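Long-range contacts in mevalonate kinase, putative (Leishmania major, PDB 2HFS), which probably catalyses the ATP-dependent phosphorylation of (R)-mevalonate to (R)-5-phosphomevalonate, an early step of isoprenoid and sterol biosynthesis: residues K11-I17 / Y44-E50; N225-I229 / A251-L255. All coordinates share one frame; numbering follows the deposited sequence.

Contact 1 (K11-I17 / Y44-E50); sequences KTTGKNI and YTECRLE
Ile17 lays its CG2 methyl obliquely against the ring of Tyr44, CG2 to CD1 3.3 Å, while its CD1 methyl lies near CG of the same ring. The phenol oxygen is gripped by Lys15, whose chain crosses the tyrosine at about a right angle: NZ donates to Tyr44 OH at 2.7 Å. A bend at the end of the lysine chain (chi4 76°) turns the ammonium group in, where it also makes a salt bridge to Glu46 (NZ to OE1 3.3 Å), its hydrogen bond weak. Ile17 and Glu46 form an antiparallel, non-hydrogen-bonded pair at the start of strand 17-25, which joins strand 36-52 in the mixed sheet of the GHMP kinase N-terminal domain. Cys47 N donates to Asn16 O at 3.0 Å, and Asn16 ND2 hydrogen-bonds to Glu128 of helix 114-130. Farther along strand 36-52, Thr12 clasps Leu49 twice: Thr12 N donates to Leu49 O (2.9 Å), and Leu49 N to Thr12 OG1 (3.1 Å, nearly straight at 171°). Lys11 runs extended beside Glu50, pointing the same way, and a water bridges Lys11 NZ and Glu50 OE1. A second water joins Thr12 O to Arg48 NE in the guanidinium plane.

Contact 2 (N225-I229 / A251-L255); sequences NYTHI and ANHDL
Leu255 and Ile229 meet tip to tip, with a CD1-CD1 distance of 3.3 Å that is tighter than ordinary van der Waals contact. Ile229 CG1 and Leu255 CG both lie anti to their carbonyl carbons (Ile229 chi1 -68°, Leu255 much the same), and both chains then extend toward the other helix. The same Ile229 methyl also rests on the Ala251 methyl, CD1 to CB 3.5 Å. Leu255 CD2 packs on Asn225 CB at 3.8 Å, and Leu255 CD1 lies 3.6 Å from Tyr226 N, against the backbone. In Tyr226 and Asn252 CG is anti to the backbone N, which brings the amide to the ring edge, Asn252 OD1 to Tyr226 CE2 3.4 Å, with the two planes 39° apart. The polar atoms have partners outside the pair: Tyr226 OH hydrogen-bonds to Glu35 O, and Asn252 OD1 accepts a weak hydrogen bond from Gly26 N. Phe25 of strand 17-25 touches Tyr226, Ile229 and Asn252, and the Tyr226 ring meets that of Phe29 nearly parallel. With axes 10.2 Å apart and N-to-C directions 162° apart, the segments form part of an antiparallel helical hairpin, helix 216-239 followed by helix 242-258.

Contacts 1 and 2 follow one another along the chain and lie on opposite sides of its centre, each with its own centre about 20 Å from it. Their centres are about 39 Å apart and their nearest atoms about 23 Å, so neither touches the other. Strand 17-25 runs between them: it starts at Ile17 in contact 1, and Phe25 at its far end packs on the helices of contact 2. The first contact fastens the loop before strand 17-25 to strand 36-52 largely by hydrogen bonds and a salt bridge, whereas the second joins two helices mainly through apolar side chains. Neither contact includes a substrate or nucleotide.

Contact 1 (K11-I17 / Y44-E50)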
ATOM      1  N   LYS A  11       9.194   2.762  27.809  1.00 12.77           N
ATOM      2  CA  LYS A  11       9.775   2.372  26.539  1.00 12.38           C
ATOM      3  C   LYS A  11       8.938   1.211  26.023  1.00 11.65           C
ATOM      4  O   LYS A  11       8.576   0.342  26.809  1.00 11.42           O
ATOM      5  CB  LYS A  11      11.236   1.951  26.777  1.00 13.25           C
ATOM      6  CG  LYS A  11      12.027   1.490  25.557  1.00 15.16           C
ATOM      7  CD  LYS A  11      13.413   0.910  25.985  1.00 14.03           C
ATOM      8  CE  LYS A  11      14.293   0.656  24.751  1.00 17.42           C
ATOM      9  NZ  LYS A  11      15.742   0.329  25.052  1.00 20.45           N
ATOM     10  N   THR A  12       8.627   1.187  24.718  1.00  9.17           N
ATOM     11  CA  THR A  12       7.993  -0.005  24.117  1.00  8.64           C
ATOM     12  C   THR A  12       8.939  -1.195  24.021  1.00  9.46           C
ATOM     13  O   THR A  12      10.151  -1.022  23.842  1.00  9.60           O
ATOM     14  CB  THR A  12       7.390   0.304  22.717  1.00  7.16           C
ATOM     15  OG1 THR A  12       8.414   0.800  21.844  1.00  7.22           O
ATOM     16  CG2 THR A  12       6.372   1.419  22.823  1.00  7.12           C
ATOM     17  N   THR A  13       8.370  -2.398  24.149  1.00  8.62           N
ATOM     18  CA  THR A  13       9.112  -3.659  24.110  1.00  9.82           C
ATOM     19  C   THR A  13       8.485  -4.637  23.122  1.00  9.29           C
ATOM     20  O   THR A  13       9.012  -5.738  22.903  1.00  8.84           O
ATOM     21  CB  THR A  13       9.133  -4.354  25.498  1.00  9.14           C
ATOM     22  OG1 THR A  13       7.775  -4.607  25.936  1.00 12.56           O
ATOM     23  CG2 THR A  13       9.741  -3.453  26.581  1.00  9.49           C
ATOM     24  N   GLY A  14       7.351  -4.245  22.544  1.00  9.99           N
ATOM     25  CA  GLY A  14       6.645  -5.108  21.594  1.00  9.20           C
ATOM     26  C   GLY A  14       7.169  -4.883  20.192  1.00 10.55           C
ATOM     27  O   GLY A  14       8.163  -4.159  20.015  1.00 10.25           O
ATOM     28  N   LYS A  15       6.494  -5.471  19.201  1.00 10.08           N
ATOM     29  CA  LYS A  15       6.838  -5.271  17.799  1.00 12.38           C
ATOM     30  C   LYS A  15       5.686  -4.559  17.059  1.00 11.49           C
ATOM     31  O   LYS A  15       4.795  -5.198  16.468  1.00 12.58           O
ATOM     32  CB  LYS A  15       7.224  -6.592  17.134  1.00 13.65           C
ATOM     33  CG  LYS A  15       7.797  -6.425  15.731  1.00 15.55           C
ATOM     34  CD  LYS A  15       8.659  -7.616  15.320  1.00 20.70           C
ATOM     35  CE  LYS A  15       9.219  -7.415  13.926  1.00 21.50           C
ATOM     36  NZ  LYS A  15      10.336  -6.437  13.950  1.00 23.56           N
ATOM     37  N   ASN A  16       5.711  -3.229  17.128  1.00 10.54           N
ATOM     38  CA  ASN A  16       4.635  -2.390  16.613  1.00  7.73           C
ATOM     39  C   ASN A  16       4.894  -2.019  15.178  1.00  8.25           C
ATOM     40  O   ASN A  16       5.744  -1.190  14.895  1.00  9.03           O
ATOM     41  CB  ASN A  16       4.484  -1.146  17.470  1.00  8.07           C
ATOM     42  CG  ASN A  16       4.128  -1.488  18.884  1.00  8.55           C
ATOM     43  OD1 ASN A  16       3.046  -2.031  19.154  1.00 11.44           O
ATOM     44  ND2 ASN A  16       5.046  -1.231  19.789  1.00 10.69           N
ATOM     45  N   ILE A  17       4.147  -2.652  14.281  1.00  8.40           N
ATOM     46  CA  ILE A  17       4.419  -2.510  12.864  1.00  8.73           C
ATOM     47  C   ILE A  17       3.171  -2.132  12.066  1.00  8.73           C
ATOM     48  O   ILE A  17       2.038  -2.329  12.531  1.00  7.95           O
ATOM     49  CB  ILE A  17       5.006  -3.837  12.310  1.00  9.12           C
ATOM     50  CG1 ILE A  17       3.915  -4.911  12.220  1.00  9.50           C
ATOM     51  CG2 ILE A  17       6.223  -4.310  13.153  1.00  9.55           C
ATOM     52  CD1 ILE A  17       4.386  -6.251  11.692  1.00 12.54           C
ATOM     53  N   TYR A  44       7.305  -4.429   6.372  1.00  7.49           N
ATOM     54  CA  TYR A  44       6.610  -3.558   7.315  1.00  8.29           C
ATOM     55  C   TYR A  44       7.479  -2.413   7.748  1.00  7.41           C
ATOM     56  O   TYR A  44       8.706  -2.424   7.553  1.00  5.67           O
ATOM     57  CB  TYR A  44       6.185  -4.366   8.552  1.00  9.24           C
ATOM     58  CG  TYR A  44       7.347  -4.991   9.265  1.00  8.99           C
ATOM     59  CD1 TYR A  44       7.986  -4.321  10.317  1.00 10.47           C
ATOM     60  CD2 TYR A  44       7.833  -6.243   8.880  1.00  8.16           C
ATOM     61  CE1 TYR A  44       9.069  -4.879  10.970  1.00  9.27           C
ATOM     62  CE2 TYR A  44       8.930  -6.821   9.534  1.00 11.04           C
ATOM     63  CZ  TYR A  44       9.541  -6.128  10.565  1.00 10.61           C
ATOM     64  OH  TYR A  44      10.601  -6.681  11.224  1.00  9.85           O
ATOM     65  N   THR A  45       6.828  -1.416   8.335  1.00  6.69           N
ATOM     66  CA  THR A  45       7.520  -0.328   8.985  1.00  8.45           C
ATOM     67  C   THR A  45       7.265  -0.538  10.490  1.00  9.10           C
ATOM     68  O   THR A  45       6.119  -0.831  10.906  1.00  8.33           O
ATOM     69  CB  THR A  45       6.928   1.018   8.502  1.00  9.38           C
ATOM     70  OG1 THR A  45       7.352   1.270   7.148  1.00  6.90           O
ATOM     71  CG2 THR A  45       7.499   2.181   9.279  1.00 10.76           C
ATOM     72  N   GLU A  46       8.330  -0.445  11.287  1.00  7.63           N
ATOM     73  CA  GLU A  46       8.204  -0.573  12.752  1.00  8.75           C
ATOM     74  C   GLU A  46       8.441   0.767  13.465  1.00  8.99           C
ATOM     75  O   GLU A  46       9.304   1.554  13.039  1.00  8.09           O
ATOM     76  CB  GLU A  46       9.151  -1.656  13.275  1.00  9.62           C
ATOM     77  CG  GLU A  46       9.209  -1.716  14.803  1.00 12.08           C
ATOM     78  CD  GLU A  46      10.084  -2.833  15.346  1.00 15.12           C
ATOM     79  OE1 GLU A  46      11.045  -3.242  14.660  1.00 18.62           O
ATOM     80  OE2 GLU A  46       9.799  -3.294  16.478  1.00 19.15           O
ATOM     81  N   CYS A  47       7.648   1.035  14.510  1.00  9.29           N
ATOM     82  CA  CYS A  47       7.811   2.217  15.355  1.00  9.55           C
ATOM     83  C   CYS A  47       8.131   1.780  16.793  1.00 10.80           C
ATOM     84  O   CYS A  47       7.464   0.893  17.356  1.00  9.64           O
ATOM     85  CB  CYS A  47       6.559   3.115  15.309  1.00 10.39           C
ATOM     86  SG  CYS A  47       6.596   4.455  16.527  1.00 11.17           S
ATOM     87  N   ARG A  48       9.173   2.385  17.362  1.00 10.75           N
ATOM     88  CA  ARG A  48       9.547   2.203  18.757  1.00 12.15           C
ATOM     89  C   ARG A  48       9.460   3.571  19.404  1.00 11.87           C
ATOM     90  O   ARG A  48       9.865   4.584  18.796  1.00 11.18           O
ATOM     91  CB  ARG A  48      10.990   1.701  18.885  1.00 12.22           C
ATOM     92  CG  ARG A  48      11.267   0.281  18.426  1.00 12.50           C
ATOM     93  CD  ARG A  48      12.757  -0.137  18.541  1.00 16.66           C
ATOM     94  NE  ARG A  48      13.152  -0.351  19.935  1.00 24.18           N
ATOM     95  CZ  ARG A  48      14.176  -1.108  20.353  1.00 25.76           C
ATOM     96  NH1 ARG A  48      14.940  -1.761  19.483  1.00 24.70           N
ATOM     97  NH2 ARG A  48      14.424  -1.221  21.654  1.00 23.42           N
ATOM     98  N   LEU A  49       8.952   3.586  20.631  1.00 10.75           N
ATOM     99  CA  LEU A  49       8.776   4.800  21.404  1.00  9.71           C
ATOM    100  C   LEU A  49       9.393   4.682  22.793  1.00 10.21           C
ATOM    101  O   LEU A  49       9.420   3.608  23.370  1.00  9.44           O
ATOM    102  CB  LEU A  49       7.285   5.086  21.572  1.00 11.02           C
ATOM    103  CG  LEU A  49       6.478   5.402  20.317  1.00  9.55           C
ATOM    104  CD1 LEU A  49       5.034   5.596  20.755  1.00  6.57           C
ATOM    105  CD2 LEU A  49       7.003   6.675  19.633  1.00  7.21           C
ATOM    106  N   GLU A  50       9.884   5.799  23.310  1.00 10.50           N
ATOM    107  CA  GLU A  50      10.225   5.913  24.718  1.00 10.96           C
ATOM    108  C   GLU A  50      10.051   7.338  25.207  1.00 11.19           C
ATOM    109  O   GLU A  50      10.101   8.286  24.422  1.00 10.68           O
ATOM    110  CB  GLU A  50      11.638   5.438  24.959  1.00 12.92           C
ATOM    111  CG  GLU A  50      12.674   6.163  24.130  1.00 15.61           C
ATOM    112  CD  GLU A  50      14.039   5.594  24.405  1.00 17.65           C
ATOM    113  OE1 GLU A  50      14.336   4.496  23.896  1.00 18.63           O
ATOM    114  OE2 GLU A  50      14.784   6.228  25.162  1.00 17.08           O
TER
HETATM  115  O   HOH W   1      16.326   3.392  25.593  1.00 28.02           O
HETATM  116  O   HOH W   2      11.632   0.820  22.317  1.00 16.68           O
HETATM  117  O   HOH W   3       7.938  -1.688  18.183  1.00 18.75           O

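Contact 2 (N225-I229 / A251-L255)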
ATOM      1  N   ASN A 225     -15.942  -4.931 -18.436  1.00 13.25           N
ATOM      2  CA  ASN A 225     -14.787  -5.758 -18.753  1.00 13.89           C
ATOM      3  C   ASN A 225     -13.978  -5.991 -17.490  1.00 13.93           C
ATOM      4  O   ASN A 225     -13.517  -7.106 -17.242  1.00 12.93           O
ATOM      5  CB  ASN A 225     -13.923  -5.091 -19.840  1.00 14.16           C
ATOM      6  CG  ASN A 225     -14.554  -5.191 -21.245  1.00 14.74           C
ATOM      7  OD1 ASN A 225     -15.591  -5.837 -21.431  1.00 19.67           O
ATOM      8  ND2 ASN A 225     -13.925  -4.553 -22.230  1.00 19.62           N
ATOM      9  N   TYR A 226     -13.832  -4.936 -16.688  1.00 12.25           N
ATOM     10  CA  TYR A 226     -13.160  -5.070 -15.391  1.00 13.72           C
ATOM     11  C   TYR A 226     -13.855  -6.007 -14.400  1.00 12.98           C
ATOM     12  O   TYR A 226     -13.206  -6.870 -13.788  1.00 13.81           O
ATOM     13  CB  TYR A 226     -12.833  -3.725 -14.719  1.00 13.10           C
ATOM     14  CG  TYR A 226     -12.203  -4.019 -13.381  1.00 12.74           C
ATOM     15  CD1 TYR A 226     -12.944  -3.897 -12.189  1.00 11.89           C
ATOM     16  CD2 TYR A 226     -10.901  -4.555 -13.308  1.00 15.31           C
ATOM     17  CE1 TYR A 226     -12.382  -4.232 -10.951  1.00  8.38           C
ATOM     18  CE2 TYR A 226     -10.332  -4.906 -12.076  1.00 10.20           C
ATOM     19  CZ  TYR A 226     -11.078  -4.749 -10.907  1.00 10.33           C
ATOM     20  OH  TYR A 226     -10.510  -5.101  -9.707  1.00  9.85           O
ATOM     21  N   THR A 227     -15.162  -5.828 -14.224  1.00 13.93           N
ATOM     22  CA  THR A 227     -15.933  -6.619 -13.260  1.00 13.34           C
ATOM     23  C   THR A 227     -15.828  -8.121 -13.540  1.00 15.24           C
ATOM     24  O   THR A 227     -15.740  -8.908 -12.609  1.00 15.89           O
ATOM     25  CB  THR A 227     -17.407  -6.164 -13.171  1.00 15.06           C
ATOM     26  OG1 THR A 227     -18.031  -6.262 -14.462  1.00 17.39           O
ATOM     27  CG2 THR A 227     -17.490  -4.688 -12.795  1.00 10.56           C
ATOM     28  N   HIS A 228     -15.800  -8.509 -14.820  1.00 14.92           N
ATOM     29  CA  HIS A 228     -15.555  -9.907 -15.173  1.00 18.48           C
ATOM     30  C   HIS A 228     -14.172 -10.400 -14.713  1.00 17.60           C
ATOM     31  O   HIS A 228     -14.062 -11.505 -14.163  1.00 19.22           O
ATOM     32  CB  HIS A 228     -15.777 -10.171 -16.674  1.00 19.36           C
ATOM     33  CG  HIS A 228     -15.678 -11.621 -17.047  1.00 24.61           C
ATOM     34  ND1 HIS A 228     -16.304 -12.621 -16.327  1.00 29.08           N
ATOM     35  CD2 HIS A 228     -15.032 -12.241 -18.065  1.00 28.29           C
ATOM     36  CE1 HIS A 228     -16.042 -13.792 -16.882  1.00 28.38           C
ATOM     37  NE2 HIS A 228     -15.268 -13.590 -17.934  1.00 27.88           N
ATOM     38  N   ILE A 229     -13.136  -9.586 -14.900  1.00 15.57           N
ATOM     39  CA  ILE A 229     -11.782  -9.979 -14.485  1.00 16.77           C
ATOM     40  C   ILE A 229     -11.684 -10.187 -12.971  1.00 16.77           C
ATOM     41  O   ILE A 229     -11.130 -11.193 -12.525  1.00 16.52           O
ATOM     42  CB  ILE A 229     -10.710  -8.972 -14.995  1.00 15.82           C
ATOM     43  CG1 ILE A 229     -10.588  -9.049 -16.523  1.00 17.90           C
ATOM     44  CG2 ILE A 229      -9.336  -9.256 -14.365  1.00 17.58           C
ATOM     45  CD1 ILE A 229      -9.860  -7.891 -17.124  1.00 15.86           C
ATOM     46  N   ALA A 251      -4.593  -8.994 -17.905  1.00  8.16           N
ATOM     47  CA  ALA A 251      -5.824  -8.496 -18.500  1.00  8.94           C
ATOM     48  C   ALA A 251      -6.197  -7.176 -17.857  1.00  7.68           C
ATOM     49  O   ALA A 251      -6.641  -6.254 -18.541  1.00  9.07           O
ATOM     50  CB  ALA A 251      -6.947  -9.510 -18.326  1.00  8.25           C
ATOM     51  N   ASN A 252      -6.021  -7.102 -16.540  1.00  8.68           N
ATOM     52  CA  ASN A 252      -6.286  -5.876 -15.802  1.00  8.64           C
ATOM     53  C   ASN A 252      -5.378  -4.748 -16.244  1.00  7.35           C
ATOM     54  O   ASN A 252      -5.850  -3.636 -16.465  1.00  7.20           O
ATOM     55  CB  ASN A 252      -6.148  -6.089 -14.273  1.00  9.36           C
ATOM     56  CG  ASN A 252      -6.876  -5.004 -13.434  1.00 10.30           C
ATOM     57  OD1 ASN A 252      -6.960  -5.138 -12.210  1.00 11.13           O
ATOM     58  ND2 ASN A 252      -7.391  -3.945 -14.074  1.00  9.65           N
ATOM     59  N   HIS A 253      -4.080  -5.013 -16.371  1.00  8.43           N
ATOM     60  CA  HIS A 253      -3.160  -3.997 -16.892  1.00  8.01           C
ATOM     61  C   HIS A 253      -3.644  -3.487 -18.245  1.00 10.13           C
ATOM     62  O   HIS A 253      -3.680  -2.288 -18.506  1.00 10.53           O
ATOM     63  CB  HIS A 253      -1.748  -4.558 -17.060  1.00  9.41           C
ATOM     64  CG  HIS A 253      -0.765  -3.542 -17.538  1.00  7.92           C
ATOM     65  ND1 HIS A 253      -0.214  -2.591 -16.704  1.00  9.90           N
ATOM     66  CD2 HIS A 253      -0.261  -3.298 -18.772  1.00  7.38           C
ATOM     67  CE1 HIS A 253       0.600  -1.819 -17.394  1.00 10.56           C
ATOM     68  NE2 HIS A 253       0.603  -2.235 -18.649  1.00  9.09           N
ATOM     69  N   ASP A 254      -4.022  -4.418 -19.117  1.00 12.53           N
ATOM     70  CA  ASP A 254      -4.523  -4.044 -20.430  1.00 13.45           C
ATOM     71  C   ASP A 254      -5.652  -3.018 -20.314  1.00 12.22           C
ATOM     72  O   ASP A 254      -5.599  -1.970 -20.955  1.00 13.49           O
ATOM     73  CB  ASP A 254      -4.964  -5.277 -21.203  1.00 14.82           C
ATOM     74  CG  ASP A 254      -4.642  -5.181 -22.672  1.00 18.28           C
ATOM     75  OD1 ASP A 254      -3.638  -4.507 -23.011  1.00 26.53           O
ATOM     76  OD2 ASP A 254      -5.299  -5.779 -23.549  1.00 20.67           O
ATOM     77  N   LEU A 255      -6.637  -3.286 -19.453  1.00 13.44           N
ATOM     78  CA  LEU A 255      -7.743  -2.333 -19.207  1.00 12.24           C
ATOM     79  C   LEU A 255      -7.284  -0.959 -18.670  1.00 13.40           C
ATOM     80  O   LEU A 255      -7.861   0.081 -19.007  1.00 14.39           O
ATOM     81  CB  LEU A 255      -8.777  -2.954 -18.266  1.00 14.15           C
ATOM     82  CG  LEU A 255      -9.625  -4.038 -18.936  1.00 12.33           C
ATOM     83  CD1 LEU A 255     -10.427  -4.782 -17.899  1.00 17.93           C
ATOM     84  CD2 LEU A 255     -10.541  -3.446 -20.013  1.00 18.97           C
TER